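Local coordinates for Two-component response regulator yesN (Fusobacterium nucleatum, PDB 3LSG), which probably binds DNA in a sequence-specific way as a transcription factor, this chain being the C-terminal AraC-type helix-turn-helix domain of the response regulator, at residues A[5-10]-A[38-43]; A[57-62]-A[76-81]; A[69-74]-A[85-90]. All coordinates share one frame; numbering follows the deposited sequence.

Contact 1 (A[5-10]-A[38-43]); sequences ELIQNI and IMFKKN
The carbonyl oxygen of M39, a residue that meets I7 across this contact, accepts the helical bond from N43 N at 2.9 Å. Bonds of this kind, including N9 N to E5 O at 2.9 Å, stay within each helix. None runs between 5-10 and 38-43, so the association rests on apolar side chains. I7 is at its centre. Its CB is directed at the other helix, and its two branches divide the work. CG2 lies at the edge of the F40 ring and near the ring plane, 3.7 Å from F40 CE1 and 4.0 Å from F40 CD1. The other branch, with CG1 anti to the carbonyl carbon (chi1 -75°), extends to CD1, which meets the selenium of the selenomethionine M39 at 3.9 Å and M39 CE at 4.0 Å. I7 and M39 thus approach tip to tip, whereas I7 reaches F40 at a slant against its rim. M39 leaves its helix to one side; the bends at chi2 (-92°) and chi3 (-93°) bring SE and CE round to the isoleucine. In the fold, the contact fastens helix 2-14 to helix 33-44, the second helix of the N-terminal helix-turn-helix unit, which by family likeness would be its recognition helix. The nearest backbone approach, I7 CA to F40 CA, is 8.7 Å, a spacing the side chains bridge. F44 and L29 also touch I7, while the F40 ring stacks with F44 and meets Y51 edge-to-face. A polar tie at the margin joins the same two helices, K4 NZ bonding to N43 O. K41, next in sequence to F40, packs against N84 of the second subunit.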
loop_
_atom_site.group_PDB
_atom_site.type_symbol
_atom_site.label_atom_id
_atom_site.label_comp_id
_atom_site.label_asym_id
_atom_site.label_seq_id
_atom_site.Cartn_x
_atom_site.Cartn_y
_atom_site.Cartn_z
ATOM N N GLU A 5 2.975 21.881 8.451
ATOM C CA GLU A 5 4.155 22.102 7.622
ATOM C C GLU A 5 5.277 21.122 7.968
ATOM O O GLU A 5 6.045 20.700 7.099
ATOM C CB GLU A 5 4.618 23.554 7.743
ATOM C CG GLU A 5 3.539 24.560 7.343
ATOM C CD GLU A 5 3.835 25.978 7.811
ATOM O OE1 GLU A 5 5.025 26.322 7.983
ATOM O OE2 GLU A 5 2.868 26.749 8.003
ATOM N N LEU A 6 5.358 20.748 9.240
ATOM C CA LEU A 6 6.273 19.701 9.672
ATOM C C LEU A 6 5.953 18.398 8.947
ATOM O O LEU A 6 6.842 17.750 8.388
ATOM C CB LEU A 6 6.163 19.493 11.190
ATOM C CG LEU A 6 7.463 19.569 11.982
ATOM C CD1 LEU A 6 8.189 20.891 11.736
ATOM C CD2 LEU A 6 7.183 19.377 13.465
ATOM N N ILE A 7 4.681 18.012 8.980
ATOM C CA ILE A 7 4.206 16.814 8.288
ATOM C C ILE A 7 4.477 16.885 6.789
ATOM O O ILE A 7 4.925 15.913 6.182
ATOM C CB ILE A 7 2.699 16.572 8.541
ATOM C CG1 ILE A 7 2.488 16.033 9.958
ATOM C CG2 ILE A 7 2.136 15.582 7.524
ATOM C CD1 ILE A 7 1.097 16.262 10.510
ATOM N N GLN A 8 4.211 18.038 6.191
ATOM C CA GLN A 8 4.501 18.238 4.772
ATOM C C GLN A 8 5.962 18.014 4.447
ATOM O O GLN A 8 6.289 17.375 3.450
ATOM C CB GLN A 8 4.061 19.638 4.326
ATOM C CG GLN A 8 2.557 19.755 4.155
ATOM C CD GLN A 8 2.090 21.185 3.993
ATOM O OE1 GLN A 8 2.826 22.126 4.280
ATOM N NE2 GLN A 8 0.850 21.356 3.541
ATOM N N ASN A 9 6.842 18.532 5.299
ATOM C CA ASN A 9 8.279 18.429 5.070
ATOM C C ASN A 9 8.781 16.998 5.159
ATOM O O ASN A 9 9.590 16.562 4.349
ATOM C CB ASN A 9 9.053 19.290 6.078
ATOM C CG ASN A 9 8.928 20.770 5.797
ATOM O OD1 ASN A 9 8.214 21.189 4.881
ATOM N ND2 ASN A 9 9.623 21.579 6.592
ATOM N N ILE A 10 8.325 16.281 6.176
ATOM C CA ILE A 10 8.723 14.896 6.346
ATOM C C ILE A 10 8.324 14.111 5.109
ATOM O O ILE A 10 9.112 13.332 4.571
ATOM C CB ILE A 10 8.049 14.266 7.591
ATOM C CG1 ILE A 10 8.506 14.966 8.868
ATOM C CG2 ILE A 10 8.373 12.781 7.704
ATOM C CD1 ILE A 10 7.741 14.473 10.076
ATOM N N ILE A 38 -6.488 9.990 11.912
ATOM C CA ILE A 38 -7.575 10.946 12.153
ATOM C C ILE A 38 -7.121 12.404 12.043
ATOM O O ILE A 38 -7.775 13.230 11.415
ATOM C CB ILE A 38 -8.185 10.729 13.560
ATOM C CG1 ILE A 38 -8.846 9.348 13.633
ATOM C CG2 ILE A 38 -9.172 11.868 13.931
ATOM C CD1 ILE A 38 -9.375 8.994 15.020
HETATM N N MSE A 39 -6.000 12.728 12.666
HETATM C CA MSE A 39 -5.554 14.112 12.657
HETATM C C MSE A 39 -5.098 14.531 11.259
HETATM O O MSE A 39 -5.357 15.658 10.828
HETATM C CB MSE A 39 -4.463 14.352 13.698
HETATM C CG MSE A 39 -3.877 15.758 13.645
HETATM SE SE MSE A 39 -2.291 15.860 12.490
HETATM C CE MSE A 39 -0.955 15.563 13.889
ATOM N N PHE A 40 -4.438 13.622 10.548
ATOM C CA PHE A 40 -4.002 13.926 9.189
ATOM C C PHE A 40 -5.201 14.276 8.325
ATOM O O PHE A 40 -5.212 15.305 7.654
ATOM C CB PHE A 40 -3.234 12.765 8.557
ATOM C CG PHE A 40 -2.599 13.119 7.241
ATOM C CD1 PHE A 40 -1.258 13.477 7.175
ATOM C CD2 PHE A 40 -3.348 13.126 6.074
ATOM C CE1 PHE A 40 -0.670 13.823 5.965
ATOM C CE2 PHE A 40 -2.768 13.467 4.867
ATOM C CZ PHE A 40 -1.424 13.815 4.812
ATOM N N LYS A 41 -6.201 13.405 8.336
ATOM C CA LYS A 41 -7.392 13.588 7.520
ATOM C C LYS A 41 -8.119 14.867 7.919
ATOM O O LYS A 41 -8.682 15.563 7.074
ATOM C CB LYS A 41 -8.325 12.389 7.666
ATOM C CG LYS A 41 -9.560 12.421 6.769
ATOM C CD LYS A 41 -10.128 11.009 6.572
ATOM C CE LYS A 41 -11.499 11.032 5.916
ATOM N NZ LYS A 41 -11.485 11.827 4.658
ATOM N N LYS A 42 -8.102 15.183 9.207
ATOM C CA LYS A 42 -8.672 16.447 9.650
ATOM C C LYS A 42 -7.929 17.626 9.021
ATOM O O LYS A 42 -8.547 18.514 8.440
ATOM C CB LYS A 42 -8.670 16.557 11.175
ATOM C CG LYS A 42 -9.513 17.709 11.695
ATOM C CD LYS A 42 -10.967 17.569 11.248
ATOM C CE LYS A 42 -11.845 18.662 11.854
ATOM N NZ LYS A 42 -13.295 18.482 11.542
ATOM N N ASN A 43 -6.602 17.613 9.105
ATOM C CA ASN A 43 -5.788 18.740 8.640
ATOM C C ASN A 43 -5.612 18.908 7.125
ATOM O O ASN A 43 -5.531 20.026 6.629
ATOM C CB ASN A 43 -4.409 18.703 9.294
ATOM C CG ASN A 43 -4.451 19.079 10.762
ATOM O OD1 ASN A 43 -5.384 18.718 11.491
ATOM N ND2 ASN A 43 -3.432 19.807 11.207
#

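Contact 2 (A[57-62]-A[76-81]); sequences MEKAKL and EQVGFE
K59 lays the root of its side chain against V78. Its CB, directed at segment 76-81, stands 3.9 Å from V78 CG1, and CG, the next atom, comes closer to the same methyl at 3.7 Å. There the contact stops: CG is anti to the backbone N, and a bend at chi2 (53°) sends CD, CE and NZ away from the valine, while Y15 packs on the side chain. Only the aliphatic base of the lysine is therefore engaged with 76-81. V78 CG1 is shared, since it also lies 3.8 Å from A60 N and, more loosely, 4.4 Å from A60 CB. The small alanine permits a close approach of the two backbones, with A60 CA and V78 CA 6.5 Å apart. One turn earlier, the selenomethionine M57 starts out away from the segment, but bends at chi2 and chi3 return its tip. CE touches F80 CE2 at 3.6 Å and F80 CZ at 4.0 Å, the two side chains crossing at about a right angle. The geometry places helix 48-66, the long helix linking the two helix-turn-helix units of an AraC-type domain, over the turn of the C-terminal unit. V78 is the first residue to leave the helical conformation after helix 71-77, and G79 follows with a positive phi of 90°, which suits a residue without a side chain. F86 of helix 83-94 packs on both M57 and A60, closing the core around this turn. With no hydrogen bond across the segments, the chemistry implies that methyl groups, the aliphatic root of a lysine and an aromatic ring hold the turn to the linker helix by apolar contact, with the lysine's charged end taking no part.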
loop_
_atom_site.group_PDB
_atom_site.type_symbol
_atom_site.label_atom_id
_atom_site.label_comp_id
_atom_site.label_asym_id
_atom_site.label_seq_id
_atom_site.Cartn_x
_atom_site.Cartn_y
_atom_site.Cartn_z
HETATM N N MSE A 57 2.671 10.139 -7.504
HETATM C CA MSE A 57 2.142 10.236 -8.865
HETATM C C MSE A 57 2.562 11.542 -9.550
HETATM O O MSE A 57 2.891 11.567 -10.740
HETATM C CB MSE A 57 0.607 10.129 -8.859
HETATM C CG MSE A 57 0.057 8.761 -8.436
HETATM SE SE MSE A 57 0.756 7.248 -9.466
HETATM C CE MSE A 57 2.386 6.798 -8.495
ATOM N N GLU A 58 2.542 12.636 -8.797
ATOM C CA GLU A 58 2.962 13.906 -9.353
ATOM C C GLU A 58 4.433 13.867 -9.755
ATOM O O GLU A 58 4.794 14.374 -10.810
ATOM C CB GLU A 58 2.637 15.060 -8.396
ATOM C CG GLU A 58 1.122 15.309 -8.319
ATOM C CD GLU A 58 0.682 16.289 -7.231
ATOM O OE1 GLU A 58 1.485 16.637 -6.335
ATOM O OE2 GLU A 58 -0.497 16.702 -7.273
ATOM N N LYS A 59 5.270 13.228 -8.940
ATOM C CA LYS A 59 6.677 13.066 -9.288
ATOM C C LYS A 59 6.817 12.118 -10.491
ATOM O O LYS A 59 7.630 12.349 -11.370
ATOM C CB LYS A 59 7.476 12.553 -8.091
ATOM C CG LYS A 59 8.981 12.417 -8.308
ATOM C CD LYS A 59 9.593 13.711 -8.834
ATOM C CE LYS A 59 11.120 13.724 -8.648
ATOM N NZ LYS A 59 11.736 14.999 -9.115
ATOM N N ALA A 60 5.991 11.077 -10.549
ATOM C CA ALA A 60 6.039 10.148 -11.671
ATOM C C ALA A 60 5.729 10.899 -12.960
ATOM O O ALA A 60 6.422 10.749 -13.969
ATOM C CB ALA A 60 5.058 9.023 -11.462
ATOM N N LYS A 61 4.684 11.719 -12.912
ATOM C CA LYS A 61 4.315 12.571 -14.036
ATOM C C LYS A 61 5.500 13.408 -14.508
ATOM O O LYS A 61 5.822 13.449 -15.692
ATOM C CB LYS A 61 3.156 13.492 -13.639
ATOM C CG LYS A 61 2.798 14.527 -14.710
ATOM C CD LYS A 61 1.630 15.408 -14.279
ATOM C CE LYS A 61 1.557 16.679 -15.116
ATOM N NZ LYS A 61 0.356 17.490 -14.762
ATOM N N LEU A 62 6.152 14.071 -13.566
ATOM C CA LEU A 62 7.293 14.921 -13.869
ATOM C C LEU A 62 8.397 14.138 -14.591
ATOM O O LEU A 62 8.899 14.563 -15.630
ATOM C CB LEU A 62 7.814 15.576 -12.581
ATOM C CG LEU A 62 9.036 16.483 -12.657
ATOM C CD1 LEU A 62 8.866 17.540 -13.747
ATOM C CD2 LEU A 62 9.321 17.144 -11.305
ATOM N N GLU A 76 11.010 3.059 -9.017
ATOM C CA GLU A 76 11.999 3.077 -7.946
ATOM C C GLU A 76 12.178 4.484 -7.378
ATOM O O GLU A 76 12.306 4.673 -6.177
ATOM C CB GLU A 76 13.343 2.568 -8.469
ATOM C CG GLU A 76 14.457 2.623 -7.451
ATOM C CD GLU A 76 15.735 2.028 -7.995
ATOM O OE1 GLU A 76 16.063 2.318 -9.167
ATOM O OE2 GLU A 76 16.402 1.268 -7.257
ATOM N N GLN A 77 12.174 5.473 -8.253
ATOM C CA GLN A 77 12.444 6.841 -7.833
ATOM C C GLN A 77 11.266 7.516 -7.135
ATOM O O GLN A 77 11.423 8.582 -6.546
ATOM C CB GLN A 77 12.929 7.662 -9.026
ATOM C CG GLN A 77 14.290 7.187 -9.486
ATOM C CD GLN A 77 14.872 8.024 -10.594
ATOM O OE1 GLN A 77 14.569 9.208 -10.720
ATOM N NE2 GLN A 77 15.718 7.410 -11.411
ATOM N N VAL A 78 10.088 6.910 -7.203
ATOM C CA VAL A 78 8.932 7.485 -6.502
ATOM C C VAL A 78 8.435 6.575 -5.386
ATOM O O VAL A 78 7.298 6.687 -4.932
ATOM C CB VAL A 78 7.784 7.892 -7.462
ATOM C CG1 VAL A 78 8.336 8.822 -8.537
ATOM C CG2 VAL A 78 7.144 6.659 -8.099
ATOM N N GLY A 79 9.299 5.669 -4.939
ATOM C CA GLY A 79 8.991 4.881 -3.762
ATOM C C GLY A 79 8.255 3.566 -3.982
ATOM O O GLY A 79 7.692 3.036 -3.034
ATOM N N PHE A 80 8.268 3.035 -5.206
ATOM C CA PHE A 80 7.620 1.747 -5.492
ATOM C C PHE A 80 8.660 0.674 -5.778
ATOM O O PHE A 80 9.454 0.829 -6.700
ATOM C CB PHE A 80 6.717 1.848 -6.728
ATOM C CG PHE A 80 5.400 2.497 -6.465
ATOM C CD1 PHE A 80 4.270 1.727 -6.224
ATOM C CD2 PHE A 80 5.278 3.881 -6.466
ATOM C CE1 PHE A 80 3.036 2.335 -5.991
ATOM C CE2 PHE A 80 4.064 4.486 -6.241
ATOM C CZ PHE A 80 2.939 3.714 -5.988
ATOM N N GLU A 81 8.645 -0.428 -5.029
ATOM C CA GLU A 81 9.583 -1.500 -5.330
ATOM C C GLU A 81 9.072 -2.398 -6.454
ATOM O O GLU A 81 9.850 -3.101 -7.092
ATOM C CB GLU A 81 9.994 -2.307 -4.075
ATOM C CG GLU A 81 8.994 -2.350 -2.930
ATOM C CD GLU A 81 9.590 -2.982 -1.658
ATOM O OE1 GLU A 81 8.855 -3.153 -0.647
ATOM O OE2 GLU A 81 10.798 -3.320 -1.674
#

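Contact 3 (A[69-74]-A[85-90]); sequences LKNYEI and YFITKF. With PO4 (phosphate ion), chain F.
F86, N71 and I74 have the most surface buried here, and the phenylalanine is the piece the other two share. With CG anti to the backbone N (chi1 164°), F86 sends its ring toward helix 71-77, where CZ meets I74 CG2 at 3.8 Å. N71 contributes its backbone: its carbonyl O lies 4.2 Å from F86 CD2, a loose approach and, like that of I74, oblique to the ring. The N71 side chain heads for helix 83-94 too, but its amide finds a methyl, ND2 lying 4.0 Å from I87 CD1, with the two side chains crossing at about a right angle. P98 touches N71, F86 and I87, so helix 98-101 borders the same seam. Helices 71-77 and 83-94 form the C-terminal helix-turn-helix unit, with 83-94 the likely recognition helix by family likeness. At the start of helix 71-77, E73 OE1 accepts from K70 N, the N-cap residue, at 2.9 Å and 162°, one half of a capping box. In helix 83-94, Y85 O is gripped by K89 N and by T88 OG1, the latter at 2.7 Å with a C=O...donor angle of 122°. Y85 OH donates to phosphate O4 at 2.6 Å and K89 NZ to phosphate O3 at 2.6 Å; K89 CG lies above one face of the Y85 ring, toward its rim, and O4 at the ring edge, in plane. Y85 and K89 of the second subunit also bond this ion, probably from the crystallisation liquor. The side-chain hydrogen bonds thus stay within each segment or reach the phosphate, leaving apolar contact and one amide to join the helices.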
loop_
_atom_site.group_PDB
_atom_site.type_symbol
_atom_site.label_atom_id
_atom_site.label_comp_id
_atom_site.label_asym_id
_atom_site.label_seq_id
_atom_site.Cartn_x
_atom_site.Cartn_y
_atom_site.Cartn_z
ATOM N N LEU A 69 13.670 7.898 -18.644
ATOM C CA LEU A 69 13.680 6.792 -17.689
ATOM C C LEU A 69 12.623 5.731 -18.011
ATOM O O LEU A 69 11.501 6.059 -18.398
ATOM C CB LEU A 69 13.454 7.320 -16.266
ATOM C CG LEU A 69 14.517 8.256 -15.700
ATOM C CD1 LEU A 69 14.013 8.845 -14.401
ATOM C CD2 LEU A 69 15.849 7.519 -15.501
ATOM N N LYS A 70 12.983 4.461 -17.828
ATOM C CA LYS A 70 12.030 3.353 -17.945
ATOM C C LYS A 70 11.076 3.323 -16.750
ATOM O O LYS A 70 11.359 3.901 -15.693
ATOM C CB LYS A 70 12.778 2.008 -18.047
ATOM C CG LYS A 70 13.740 1.925 -19.237
ATOM C CD LYS A 70 12.921 1.858 -20.526
ATOM C CE LYS A 70 13.690 2.302 -21.735
ATOM N NZ LYS A 70 12.742 2.436 -22.877
ATOM N N ASN A 71 9.941 2.651 -16.912
ATOM C CA ASN A 71 8.976 2.537 -15.815
ATOM C C ASN A 71 9.603 1.973 -14.547
ATOM O O ASN A 71 9.328 2.466 -13.468
ATOM C CB ASN A 71 7.750 1.710 -16.233
ATOM C CG ASN A 71 6.880 2.440 -17.248
ATOM O OD1 ASN A 71 6.889 3.666 -17.304
ATOM N ND2 ASN A 71 6.108 1.695 -18.032
ATOM N N TYR A 72 10.446 0.944 -14.673
ATOM C CA TYR A 72 11.037 0.345 -13.482
ATOM C C TYR A 72 11.938 1.354 -12.764
ATOM O O TYR A 72 12.104 1.271 -11.551
ATOM C CB TYR A 72 11.762 -1.001 -13.766
ATOM C CG TYR A 72 12.954 -0.882 -14.682
ATOM C CD1 TYR A 72 14.202 -0.497 -14.190
ATOM C CD2 TYR A 72 12.829 -1.142 -16.047
ATOM C CE1 TYR A 72 15.303 -0.373 -15.051
ATOM C CE2 TYR A 72 13.906 -1.015 -16.909
ATOM C CZ TYR A 72 15.140 -0.623 -16.410
ATOM O OH TYR A 72 16.210 -0.502 -17.276
ATOM N N GLU A 73 12.484 2.318 -13.501
ATOM C CA GLU A 73 13.333 3.348 -12.889
ATOM C C GLU A 73 12.498 4.422 -12.204
ATOM O O GLU A 73 12.787 4.834 -11.089
ATOM C CB GLU A 73 14.214 4.021 -13.926
ATOM C CG GLU A 73 15.191 3.098 -14.622
ATOM C CD GLU A 73 16.113 3.844 -15.580
ATOM O OE1 GLU A 73 15.662 4.221 -16.681
ATOM O OE2 GLU A 73 17.297 4.047 -15.229
ATOM N N ILE A 74 11.474 4.890 -12.894
ATOM C CA ILE A 74 10.550 5.842 -12.305
ATOM C C ILE A 74 9.870 5.252 -11.071
ATOM O O ILE A 74 9.773 5.923 -10.052
ATOM C CB ILE A 74 9.516 6.312 -13.320
ATOM C CG1 ILE A 74 10.209 7.125 -14.415
ATOM C CG2 ILE A 74 8.444 7.168 -12.646
ATOM C CD1 ILE A 74 9.304 7.381 -15.636
ATOM N N TYR A 85 2.992 -2.804 -9.881
ATOM C CA TYR A 85 2.094 -2.170 -8.926
ATOM C C TYR A 85 2.080 -0.662 -9.165
ATOM O O TYR A 85 1.030 -0.042 -9.177
ATOM C CB TYR A 85 2.492 -2.493 -7.482
ATOM C CG TYR A 85 1.396 -2.162 -6.479
ATOM C CD1 TYR A 85 0.162 -2.818 -6.520
ATOM C CD2 TYR A 85 1.595 -1.198 -5.501
ATOM C CE1 TYR A 85 -0.839 -2.518 -5.612
ATOM C CE2 TYR A 85 0.608 -0.892 -4.580
ATOM C CZ TYR A 85 -0.609 -1.552 -4.636
ATOM O OH TYR A 85 -1.586 -1.240 -3.710
ATOM N N PHE A 86 3.257 -0.078 -9.349
ATOM C CA PHE A 86 3.363 1.315 -9.796
ATOM C C PHE A 86 2.484 1.614 -11.018
ATOM O O PHE A 86 1.747 2.587 -11.035
ATOM C CB PHE A 86 4.816 1.691 -10.121
ATOM C CG PHE A 86 4.942 2.964 -10.954
ATOM C CD1 PHE A 86 4.619 4.207 -10.409
ATOM C CD2 PHE A 86 5.358 2.910 -12.263
ATOM C CE1 PHE A 86 4.718 5.373 -11.171
ATOM C CE2 PHE A 86 5.475 4.072 -13.028
ATOM C CZ PHE A 86 5.156 5.296 -12.486
ATOM N N ILE A 87 2.559 0.769 -12.037
ATOM C CA ILE A 87 1.753 0.975 -13.239
ATOM C C ILE A 87 0.248 0.938 -12.929
ATOM O O ILE A 87 -0.515 1.764 -13.436
ATOM C CB ILE A 87 2.115 -0.059 -14.330
ATOM C CG1 ILE A 87 3.443 0.311 -15.014
ATOM C CG2 ILE A 87 1.008 -0.153 -15.374
ATOM C CD1 ILE A 87 4.089 -0.883 -15.749
ATOM N N THR A 88 -0.176 0.003 -12.073
ATOM C CA THR A 88 -1.584 -0.080 -11.706
ATOM C C THR A 88 -2.063 1.145 -10.921
ATOM O O THR A 88 -3.194 1.598 -11.121
ATOM C CB THR A 88 -1.932 -1.357 -10.909
ATOM O OG1 THR A 88 -1.366 -1.273 -9.595
ATOM C CG2 THR A 88 -1.418 -2.599 -11.621
ATOM N N LYS A 89 -1.225 1.677 -10.031
ATOM C CA LYS A 89 -1.620 2.870 -9.280
ATOM C C LYS A 89 -1.683 4.077 -10.220
ATOM O O LYS A 89 -2.610 4.877 -10.150
ATOM C CB LYS A 89 -0.658 3.149 -8.110
ATOM C CG LYS A 89 -0.780 2.181 -6.924
ATOM C CD LYS A 89 -2.140 2.324 -6.250
ATOM C CE LYS A 89 -2.184 1.629 -4.903
ATOM N NZ LYS A 89 -3.581 1.577 -4.374
ATOM N N PHE A 90 -0.682 4.204 -11.096
ATOM C CA PHE A 90 -0.616 5.312 -12.031
ATOM C C PHE A 90 -1.859 5.308 -12.917
ATOM O O PHE A 90 -2.476 6.351 -13.157
ATOM C CB PHE A 90 0.640 5.196 -12.906
ATOM C CG PHE A 90 0.890 6.408 -13.762
ATOM C CD1 PHE A 90 1.793 7.385 -13.362
ATOM C CD2 PHE A 90 0.219 6.572 -14.963
ATOM C CE1 PHE A 90 2.024 8.520 -14.155
ATOM C CE2 PHE A 90 0.454 7.689 -15.761
ATOM C CZ PHE A 90 1.346 8.666 -15.355
HETATM P P PO4 F . -2.353 0.607 -0.959
HETATM O O1 PO4 F . -2.220 2.004 -0.420
HETATM O O2 PO4 F . -2.707 -0.357 0.143
HETATM O O3 PO4 F . -3.447 0.595 -2.004
HETATM O O4 PO4 F . -1.042 0.189 -1.577
#

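Contacts 2 and 3 form one neighbourhood, their centres 7 Å apart. They share helix 71-77 and touch directly, A60 CB meeting F86 CE1 at 3.7 Å and M57 SE lying 3.5 Å from F90 CA. Contact 1 lies on the opposite side of the chain's centre, 21 Å from contact 2 and 26 Å from contact 3, centre to centre. Helix 48-66, which follows helix 33-44 of contact 1, supplies one side of contact 2. Contacts 1 and 2 are buried and apolar, though a lysine root borders contact 2. Contact 3, partly buried, admits an amide and a carbonyl to its seam, and its helix 83-94 turns toward a phosphate shared with the second subunit.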